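PDB 4IX8: tyrosine aminotransferase from Leishmania infantum, which probably transfers the amino group of tyrosine to 2-oxoglutarate, using pyridoxal 5'-phosphate as cofactor. Local coordinates for residues 152-157 with 176-181; 219-224 with 409-414; 289-294 with 318-323; 351-356 with 423-428. One frame throughout, in Å; residues are numbered along the deposited sequence.

Contact 1 (152-157 with 176-181); sequences LALTAL and SVCDSY
With Thr155 CG2 trans to the carbonyl carbon and OG1 between the backbone N and the carbonyl carbon (chi1 63°), the methyl of Thr155 is turned to Tyr181, whose own CG also lies trans to its carbonyl carbon. The two groups meet between helix 145-157 and helix 173-181, the helices before and after strand 163-168 in the large domain of a fold-type I, aspartate-aminotransferase-like enzyme. Over these segments the axes pass 10.3 Å apart with their N-to-C directions 33° from parallel.

The second patch is aliphatic. Leu154 reaches across with CD2, which lies 3.9 Å from Val177 CG1 and, more loosely, 4.2 Å from Cys178 SG. Leu154 and Cys178 also both rest on Ile164 of strand 163-168, so this end of the interface is seated on the sheet.

No hydrogen bond joins the two segments. The polar end of Thr155 is dealt with inside its own helix, where OG1 is bonded to Val151 O, leaving the methyl for the ring. Beyond the pair the dimer closes in: Thr155 packs on His45 of the second subunit and Tyr181 on Leu316 of that subunit.

What Thr155 makes is a CH-pi contact over the ring face, with CG2 3.3 Å from the centroid of the Tyr181 ring, just 1° off its normal, and equally near all six ring carbons at 3.6 Å.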
# COMPACT_ATOMS: atom_id res chain seq x y z
N LEU A 152 -5.36 -2.42 -7.80
CA LEU A 152 -6.68 -1.84 -8.06
C LEU A 152 -7.14 -2.12 -9.48
O LEU A 152 -8.28 -2.47 -9.71
CB LEU A 152 -6.64 -0.33 -7.83
CG LEU A 152 -6.42 0.07 -6.40
CD1 LEU A 152 -6.09 1.54 -6.35
CD2 LEU A 152 -7.63 -0.25 -5.52
N ALA A 153 -6.24 -1.98 -10.44
CA ALA A 153 -6.63 -2.20 -11.83
C ALA A 153 -7.12 -3.64 -12.04
O ALA A 153 -8.17 -3.87 -12.64
CB ALA A 153 -5.46 -1.88 -12.77
N LEU A 154 -6.36 -4.62 -11.56
CA LEU A 154 -6.70 -6.00 -11.82
C LEU A 154 -7.87 -6.49 -10.99
O LEU A 154 -8.72 -7.20 -11.50
CB LEU A 154 -5.50 -6.88 -11.57
CG LEU A 154 -4.57 -7.17 -12.76
CD1 LEU A 154 -4.44 -6.04 -13.71
CD2 LEU A 154 -3.19 -7.51 -12.20
N THR A 155 -7.92 -6.17 -9.69
CA THR A 155 -8.93 -6.79 -8.84
C THR A 155 -10.29 -6.07 -8.98
O THR A 155 -11.29 -6.53 -8.48
CB THR A 155 -8.48 -6.82 -7.36
OG1 THR A 155 -8.31 -5.50 -6.86
CG2 THR A 155 -7.20 -7.54 -7.23
N ALA A 156 -10.30 -4.91 -9.62
CA ALA A 156 -11.55 -4.21 -9.93
C ALA A 156 -12.08 -4.72 -11.28
O ALA A 156 -13.25 -4.53 -11.58
CB ALA A 156 -11.32 -2.68 -9.97
N LEU A 157 -11.25 -5.41 -12.05
CA LEU A 157 -11.62 -5.84 -13.40
C LEU A 157 -11.97 -7.34 -13.46
O LEU A 157 -12.91 -7.77 -14.15
CB LEU A 157 -10.45 -5.51 -14.36
CG LEU A 157 -10.69 -5.78 -15.84
CD1 LEU A 157 -11.72 -4.81 -16.44
CD2 LEU A 157 -9.39 -5.67 -16.55
N SER A 176 2.54 -11.72 -9.62
CA SER A 176 2.35 -11.92 -8.20
C SER A 176 0.95 -11.59 -7.78
O SER A 176 0.42 -12.28 -6.94
CB SER A 176 3.35 -11.08 -7.39
OG SER A 176 4.60 -11.74 -7.39
N VAL A 177 0.39 -10.51 -8.32
CA VAL A 177 -0.96 -10.07 -7.99
C VAL A 177 -1.98 -11.01 -8.58
O VAL A 177 -2.92 -11.42 -7.90
CB VAL A 177 -1.21 -8.64 -8.51
CG1 VAL A 177 -2.67 -8.23 -8.43
CG2 VAL A 177 -0.34 -7.69 -7.75
N CYS A 178 -1.78 -11.40 -9.84
CA CYS A 178 -2.68 -12.37 -10.46
C CYS A 178 -2.79 -13.64 -9.63
O CYS A 178 -3.89 -14.10 -9.30
CB CYS A 178 -2.18 -12.76 -11.84
SG CYS A 178 -2.53 -11.51 -13.10
N ASP A 179 -1.65 -14.25 -9.29
CA ASP A 179 -1.69 -15.50 -8.54
C ASP A 179 -2.30 -15.27 -7.17
O ASP A 179 -2.95 -16.15 -6.61
CB ASP A 179 -0.28 -16.09 -8.38
CG ASP A 179 0.32 -16.61 -9.69
OD1 ASP A 179 -0.44 -16.89 -10.64
OD2 ASP A 179 1.57 -16.73 -9.77
N SER A 180 -2.06 -14.10 -6.59
CA SER A 180 -2.59 -13.81 -5.27
C SER A 180 -4.13 -13.86 -5.28
O SER A 180 -4.77 -14.27 -4.30
CB SER A 180 -2.14 -12.46 -4.80
OG SER A 180 -2.64 -12.20 -3.52
N TYR A 181 -4.71 -13.42 -6.40
CA TYR A 181 -6.13 -13.26 -6.51
C TYR A 181 -6.77 -14.31 -7.35
O TYR A 181 -7.95 -14.22 -7.63
CB TYR A 181 -6.45 -11.87 -7.04
CG TYR A 181 -6.29 -10.79 -5.98
CD1 TYR A 181 -7.34 -10.45 -5.12
CD2 TYR A 181 -5.11 -10.14 -5.83
CE1 TYR A 181 -7.16 -9.43 -4.16
CE2 TYR A 181 -4.93 -9.13 -4.88
CZ TYR A 181 -5.93 -8.79 -4.06
OH TYR A 181 -5.65 -7.80 -3.15

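Contact 2 (219-224 with 409-414); sequences PSNPCG and EIFGMS
A cis peptide bond between Asn221 and Pro222 is the oddity here, and it belongs to the residue that meets Phe411. Pro222 lies over one face of the Phe411 ring, its CG 4.0 Å from Phe411 CD2. The proline sits toward the rim of that ring, not over its centre, and the two side chains run past each other in opposite senses. On the other face of the ring lies CG2 of Ile410, so the phenyl group is held between a proline and its own sequence neighbour.

Asn221 comes near at an oblique angle, OD1 4.2 Å from Phe411 CE2, but its amide has other work. ND2 is bonded to O3 of the pyridoxal phosphate on Lys282 and OD1 to Arg418, so the Phe411 ring lies beside a residue that binds the cofactor. Within 219-224, an ST motif pins the turn: Cys223 N donates to Ser220 OG at 3.2 Å.

In the fold, the 219-224 loop leaves strand 211-217 of the large sheet and leads to helix 229-242, whereas 409-414 links strands 403-407 and 416-420 of the smaller sheet. Pro222 also touches Met376 of strand 374-379, and both Pro222 and Phe411 rest against Arg418 of strand 416-420.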
# COMPACT_ATOMS: atom_id res chain seq x y z
N PRO A 219 8.27 2.26 -21.15
CA PRO A 219 9.46 1.45 -21.38
C PRO A 219 9.53 0.28 -20.44
O PRO A 219 8.92 0.35 -19.36
CB PRO A 219 10.61 2.44 -21.14
CG PRO A 219 10.03 3.80 -21.38
CD PRO A 219 8.60 3.67 -20.88
N SER A 220 10.35 -0.72 -20.77
CA SER A 220 10.30 -2.00 -20.06
C SER A 220 11.36 -2.24 -18.97
O SER A 220 12.53 -1.97 -19.17
CB SER A 220 10.41 -3.14 -21.07
OG SER A 220 10.77 -4.32 -20.38
N ASN A 221 10.89 -2.67 -17.80
CA ASN A 221 11.67 -3.42 -16.83
C ASN A 221 11.25 -4.89 -16.99
O ASN A 221 10.09 -5.17 -16.77
CB ASN A 221 11.37 -2.91 -15.40
CG ASN A 221 11.96 -3.80 -14.32
OD1 ASN A 221 12.73 -4.73 -14.62
ND2 ASN A 221 11.64 -3.50 -13.06
N PRO A 222 12.17 -5.83 -17.31
CA PRO A 222 13.63 -5.76 -17.28
C PRO A 222 14.37 -5.48 -18.59
O PRO A 222 15.59 -5.45 -18.49
CB PRO A 222 14.00 -7.17 -16.81
CG PRO A 222 12.99 -8.03 -17.51
CD PRO A 222 11.73 -7.21 -17.61
N CYS A 223 13.71 -5.25 -19.73
CA CYS A 223 14.41 -5.35 -21.05
C CYS A 223 15.10 -4.06 -21.53
O CYS A 223 15.97 -4.10 -22.40
CB CYS A 223 13.40 -5.77 -22.14
SG CYS A 223 12.56 -7.32 -21.77
N GLY A 224 14.68 -2.92 -20.98
CA GLY A 224 15.24 -1.63 -21.35
C GLY A 224 14.72 -1.10 -22.67
O GLY A 224 15.24 -0.13 -23.23
N GLU A 409 14.41 -16.24 -15.25
CA GLU A 409 13.35 -17.09 -14.71
C GLU A 409 12.40 -16.28 -13.82
O GLU A 409 11.19 -16.33 -13.97
CB GLU A 409 13.98 -18.21 -13.90
CG GLU A 409 13.25 -19.51 -13.88
CD GLU A 409 13.94 -20.53 -12.97
OE1 GLU A 409 13.35 -20.81 -11.89
OE2 GLU A 409 15.05 -21.02 -13.30
N ILE A 410 12.97 -15.50 -12.92
CA ILE A 410 12.23 -14.64 -12.01
C ILE A 410 11.20 -13.76 -12.71
O ILE A 410 10.20 -13.38 -12.11
CB ILE A 410 13.24 -13.72 -11.22
CG1 ILE A 410 14.13 -14.58 -10.34
CG2 ILE A 410 12.56 -12.71 -10.36
CD1 ILE A 410 13.38 -15.48 -9.37
N PHE A 411 11.50 -13.40 -13.96
CA PHE A 411 10.69 -12.47 -14.71
C PHE A 411 9.86 -13.17 -15.76
O PHE A 411 9.25 -12.50 -16.58
CB PHE A 411 11.57 -11.41 -15.37
CG PHE A 411 12.40 -10.59 -14.41
CD1 PHE A 411 13.68 -11.00 -14.04
CD2 PHE A 411 11.90 -9.39 -13.88
CE1 PHE A 411 14.46 -10.24 -13.18
CE2 PHE A 411 12.65 -8.63 -13.01
CZ PHE A 411 13.94 -9.06 -12.64
N GLY A 412 9.91 -14.50 -15.80
CA GLY A 412 9.13 -15.27 -16.77
C GLY A 412 9.85 -15.69 -18.05
O GLY A 412 9.21 -16.22 -18.97
N MET A 413 11.17 -15.52 -18.12
CA MET A 413 11.90 -15.98 -19.31
C MET A 413 13.31 -16.42 -18.98
O MET A 413 14.19 -15.60 -18.72
CB MET A 413 11.93 -14.90 -20.39
CG MET A 413 12.52 -15.44 -21.66
SD MET A 413 12.35 -14.37 -23.10
CE MET A 413 10.61 -14.54 -23.50
N SER A 414 13.48 -17.73 -18.95
CA SER A 414 14.72 -18.41 -18.72
C SER A 414 15.69 -18.12 -19.83
O SER A 414 15.28 -17.79 -20.94
CB SER A 414 14.50 -19.94 -18.62
OG SER A 414 14.15 -20.27 -17.27

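Contact 3 (289-294 with 318-323); sequences WRVGWS and AGVNSI
Val320 makes the direct contact with a single methyl: its CG1 lies 3.8 Å from Val291 CG2 and 3.7 Å from the carbonyl oxygen Arg290 O. Val320 holds CG1 trans to its backbone N (chi1 177°), which carries that methyl across to the other segment, where the two valines meet at a slant.

The polar link runs through water 1. It donates to Arg290 O at 2.9 Å and accepts from Asn321 N at the same distance of 2.9 Å, bridging the two backbones beside the valine contact. Arg290 O is therefore touched by both the methyl and the water.

One shell further out, Asn321 stands at the N-cap of helix 322-331, with OD1 accepting from Cys324 N. Its ND2 turns instead to Trp289 O of the second subunit, and the same bond runs back from that subunit's Asn321 to Trp289 O here.

Arg290 leads its side chain away from Val320. NH1 is bonded to Pro287 O, and NH2 to OP1 of the pyridoxal phosphate on Lys282 and to Ile317 O of the second subunit. This arrangement, an arginine on the cofactor phosphate just ahead of a strand of the large sheet and at the dimer interface, is characteristic of the active site of fold-type I aminotransferases.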
# COMPACT_ATOMS: atom_id res chain seq x y z
N TRP A 289 8.43 6.63 -1.06
CA TRP A 289 7.40 7.55 -0.64
C TRP A 289 6.01 6.95 -0.89
O TRP A 289 5.03 7.40 -0.33
CB TRP A 289 7.53 8.88 -1.35
CG TRP A 289 8.77 9.66 -1.04
CD1 TRP A 289 9.85 9.24 -0.34
CD2 TRP A 289 9.08 10.98 -1.49
NE1 TRP A 289 10.80 10.22 -0.29
CE2 TRP A 289 10.36 11.30 -1.00
CE3 TRP A 289 8.40 11.93 -2.25
CZ2 TRP A 289 10.96 12.53 -1.22
CZ3 TRP A 289 9.01 13.15 -2.48
CH2 TRP A 289 10.27 13.44 -1.97
N ARG A 290 5.95 5.91 -1.72
CA ARG A 290 4.74 5.16 -1.99
C ARG A 290 3.64 6.03 -2.56
O ARG A 290 2.54 6.12 -2.01
CB ARG A 290 4.22 4.46 -0.73
CG ARG A 290 5.22 3.54 -0.05
CD ARG A 290 5.98 2.67 -1.05
NE ARG A 290 5.11 1.90 -1.92
CZ ARG A 290 5.43 1.51 -3.16
NH1 ARG A 290 6.57 1.87 -3.73
NH2 ARG A 290 4.57 0.77 -3.85
N VAL A 291 3.94 6.66 -3.69
CA VAL A 291 2.95 7.40 -4.44
C VAL A 291 3.07 7.04 -5.92
O VAL A 291 4.17 7.00 -6.46
CB VAL A 291 3.13 8.94 -4.28
CG1 VAL A 291 2.06 9.69 -5.07
CG2 VAL A 291 3.11 9.34 -2.78
N GLY A 292 1.94 6.84 -6.57
CA GLY A 292 1.87 6.60 -8.00
C GLY A 292 0.43 6.89 -8.40
O GLY A 292 -0.34 7.39 -7.60
N TRP A 293 0.06 6.58 -9.63
CA TRP A 293 -1.27 6.85 -10.09
C TRP A 293 -1.69 5.99 -11.24
O TRP A 293 -0.86 5.35 -11.87
CB TRP A 293 -1.37 8.30 -10.52
CG TRP A 293 -0.34 8.76 -11.59
CD1 TRP A 293 -0.35 8.47 -12.93
CD2 TRP A 293 0.79 9.64 -11.39
NE1 TRP A 293 0.72 9.08 -13.56
CE2 TRP A 293 1.41 9.81 -12.65
CE3 TRP A 293 1.32 10.29 -10.29
CZ2 TRP A 293 2.57 10.58 -12.82
CZ3 TRP A 293 2.48 11.08 -10.47
CH2 TRP A 293 3.08 11.21 -11.71
N SER A 294 -2.99 6.01 -11.54
CA SER A 294 -3.54 5.39 -12.73
C SER A 294 -4.41 6.44 -13.42
O SER A 294 -5.08 7.23 -12.76
CB SER A 294 -4.34 4.10 -12.39
OG SER A 294 -5.57 4.44 -11.75
N ALA A 318 -7.64 3.22 2.47
CA ALA A 318 -8.05 4.61 2.71
C ALA A 318 -6.99 5.60 2.24
O ALA A 318 -6.78 6.64 2.86
CB ALA A 318 -8.38 4.85 4.18
N GLY A 319 -6.32 5.31 1.14
CA GLY A 319 -5.60 6.36 0.45
C GLY A 319 -4.08 6.44 0.66
O GLY A 319 -3.43 5.46 1.04
N VAL A 320 -3.55 7.63 0.39
CA VAL A 320 -2.11 7.83 0.17
C VAL A 320 -1.55 9.00 0.96
O VAL A 320 -2.24 10.00 1.12
CB VAL A 320 -1.84 8.06 -1.34
CG1 VAL A 320 -0.37 8.33 -1.60
CG2 VAL A 320 -2.30 6.87 -2.11
N ASN A 321 -0.29 8.87 1.39
CA ASN A 321 0.43 9.87 2.18
C ASN A 321 0.12 11.30 1.77
O ASN A 321 0.42 11.73 0.65
CB ASN A 321 1.95 9.61 2.06
CG ASN A 321 2.78 10.53 2.96
OD1 ASN A 321 3.12 11.66 2.58
ND2 ASN A 321 3.08 10.06 4.18
N SER A 322 -0.49 12.05 2.68
CA SER A 322 -0.99 13.37 2.37
C SER A 322 0.16 14.39 2.16
O SER A 322 0.03 15.32 1.36
CB SER A 322 -1.92 13.84 3.50
OG SER A 322 -1.36 13.64 4.80
N ILE A 323 1.29 14.22 2.85
CA ILE A 323 2.43 15.15 2.68
C ILE A 323 2.96 15.11 1.25
O ILE A 323 3.15 16.15 0.61
CB ILE A 323 3.60 14.81 3.66
CG1 ILE A 323 3.13 14.90 5.12
CG2 ILE A 323 4.81 15.78 3.49
CD1 ILE A 323 2.64 16.26 5.54
O HOH W 1 1.22 6.58 0.49

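Contact 4 (351-356 with 423-428); sequences AKVYAR and RPSAVL
Leu428 meets two neighbouring residues of helix 337-355, Val353 and Tyr354, and nearly all of the contact is apolar. Val353 CG1 stands 3.7 Å from Leu428 CB and equally close to the carbonyl carbon, Leu428 C, so the valine packs against the root of the leucine. With CG1 trans to the backbone N (chi1 178°), Val353 sends that methyl to Leu428; its other methyl, CG2, comes only loosely to Ser425 OG, at 4.4 Å.

The far end of the leucine turns to the tyrosine. Leu428 CD2 comes 3.6 Å from Tyr354 OH and 4.2 Å from Tyr354 CZ, with the two side chains crossing at about a right angle. These residues join the end of helix 337-355 to the first turn of helix 425-442, two helices that pack together in the small domain of the aminotransferase fold.

Polar bonds lie around this packing, and none crosses between the segments. Tyr354 OH is hydrogen-bonded to Thr420 O, at the end of strand 416-420, which ties the phenol to the smaller sheet. Salt bridges flank the contact: Arg356 NH2 pairs with Asp433 farther along helix 425-442, and Arg423 NH1 with Asp80.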
# COMPACT_ATOMS: atom_id res chain seq x y z
N ALA A 351 25.21 1.84 -19.58
CA ALA A 351 24.92 0.97 -20.70
C ALA A 351 26.18 0.70 -21.49
O ALA A 351 26.42 -0.43 -21.89
CB ALA A 351 23.86 1.58 -21.57
N LYS A 352 27.02 1.73 -21.66
CA LYS A 352 28.25 1.58 -22.43
C LYS A 352 29.12 0.53 -21.76
O LYS A 352 29.79 -0.23 -22.44
CB LYS A 352 29.01 2.90 -22.57
N VAL A 353 29.11 0.46 -20.44
CA VAL A 353 29.94 -0.52 -19.73
C VAL A 353 29.48 -1.96 -20.04
O VAL A 353 30.32 -2.85 -20.23
CB VAL A 353 29.95 -0.27 -18.20
CG1 VAL A 353 30.77 -1.33 -17.47
CG2 VAL A 353 30.49 1.14 -17.91
N TYR A 354 28.17 -2.20 -20.14
CA TYR A 354 27.71 -3.57 -20.44
C TYR A 354 28.06 -3.96 -21.88
O TYR A 354 28.30 -5.13 -22.17
CB TYR A 354 26.21 -3.69 -20.21
CG TYR A 354 25.89 -3.83 -18.73
CD1 TYR A 354 26.27 -4.95 -18.01
CD2 TYR A 354 25.27 -2.79 -18.04
CE1 TYR A 354 25.99 -5.05 -16.64
CE2 TYR A 354 24.99 -2.88 -16.67
CZ TYR A 354 25.36 -4.01 -15.98
OH TYR A 354 25.06 -4.09 -14.63
N ALA A 355 28.13 -2.95 -22.74
CA ALA A 355 28.44 -3.18 -24.14
C ALA A 355 29.79 -3.85 -24.24
O ALA A 355 30.02 -4.63 -25.16
CB ALA A 355 28.43 -1.86 -24.92
N ARG A 356 30.67 -3.61 -23.28
CA ARG A 356 31.99 -4.22 -23.30
C ARG A 356 31.90 -5.73 -23.30
O ARG A 356 32.78 -6.39 -23.84
CB ARG A 356 32.86 -3.76 -22.11
CG ARG A 356 33.33 -2.30 -22.16
CD ARG A 356 34.29 -1.95 -20.94
NE ARG A 356 35.01 -3.15 -20.52
CZ ARG A 356 35.16 -3.57 -19.26
NH1 ARG A 356 34.71 -2.84 -18.25
NH2 ARG A 356 35.78 -4.70 -19.03
N ARG A 423 23.88 1.89 -11.46
CA ARG A 423 24.99 2.04 -10.55
C ARG A 423 26.16 2.85 -11.14
O ARG A 423 26.22 3.10 -12.35
CB ARG A 423 25.41 0.65 -10.07
CG ARG A 423 24.19 -0.06 -9.40
CD ARG A 423 24.64 -1.03 -8.34
NE ARG A 423 25.30 -0.33 -7.23
CZ ARG A 423 25.94 -0.93 -6.24
NH1 ARG A 423 26.52 -0.20 -5.30
NH2 ARG A 423 26.04 -2.25 -6.19
N PRO A 424 27.10 3.28 -10.27
CA PRO A 424 28.26 4.04 -10.77
C PRO A 424 29.18 3.19 -11.64
O PRO A 424 29.33 1.99 -11.39
CB PRO A 424 28.97 4.50 -9.47
CG PRO A 424 27.93 4.45 -8.41
CD PRO A 424 27.04 3.27 -8.80
N SER A 425 29.78 3.82 -12.65
CA SER A 425 30.63 3.12 -13.61
C SER A 425 31.71 2.27 -12.98
O SER A 425 32.03 1.18 -13.46
CB SER A 425 31.27 4.14 -14.55
OG SER A 425 30.26 4.70 -15.35
N ALA A 426 32.27 2.76 -11.89
CA ALA A 426 33.35 2.05 -11.23
C ALA A 426 32.83 0.70 -10.74
O ALA A 426 33.50 -0.30 -10.86
CB ALA A 426 33.91 2.88 -10.09
N VAL A 427 31.59 0.67 -10.28
CA VAL A 427 31.01 -0.60 -9.83
C VAL A 427 30.76 -1.52 -11.04
O VAL A 427 31.15 -2.70 -11.05
CB VAL A 427 29.70 -0.36 -9.06
CG1 VAL A 427 28.96 -1.66 -8.75
CG2 VAL A 427 29.99 0.41 -7.77
N LEU A 428 30.15 -0.97 -12.08
CA LEU A 428 29.81 -1.77 -13.25
C LEU A 428 31.08 -2.31 -13.92
O LEU A 428 31.18 -3.50 -14.18
CB LEU A 428 29.00 -0.94 -14.23
CG LEU A 428 27.71 -0.39 -13.64
CD1 LEU A 428 26.91 0.32 -14.71
CD2 LEU A 428 26.84 -1.49 -12.97

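How the contacts relate
Contacts 1 and 3 belong to the large domain and both reach the second subunit, whereas contacts 2 and 4 touch no other chain. Contact 2 lies nearest the chain's centre and joins loops from the two sheets. The touching residues of contacts 2 and 3 are all buried; contacts 1 and 4 each include a partly exposed one, Tyr181 and Ser425. No two contacts join the same elements, though helix 322-331 of contact 3 precedes helix 337-355 of contact 4. The chemistry differs: a methyl on a ring face in contact 1, proline on phenylalanine in contact 2, a valine pair beside a water bridge in contact 3, leucine on valine and tyrosine in contact 4. Contacts 2 and 3 grip the cofactor's O3 and phosphate.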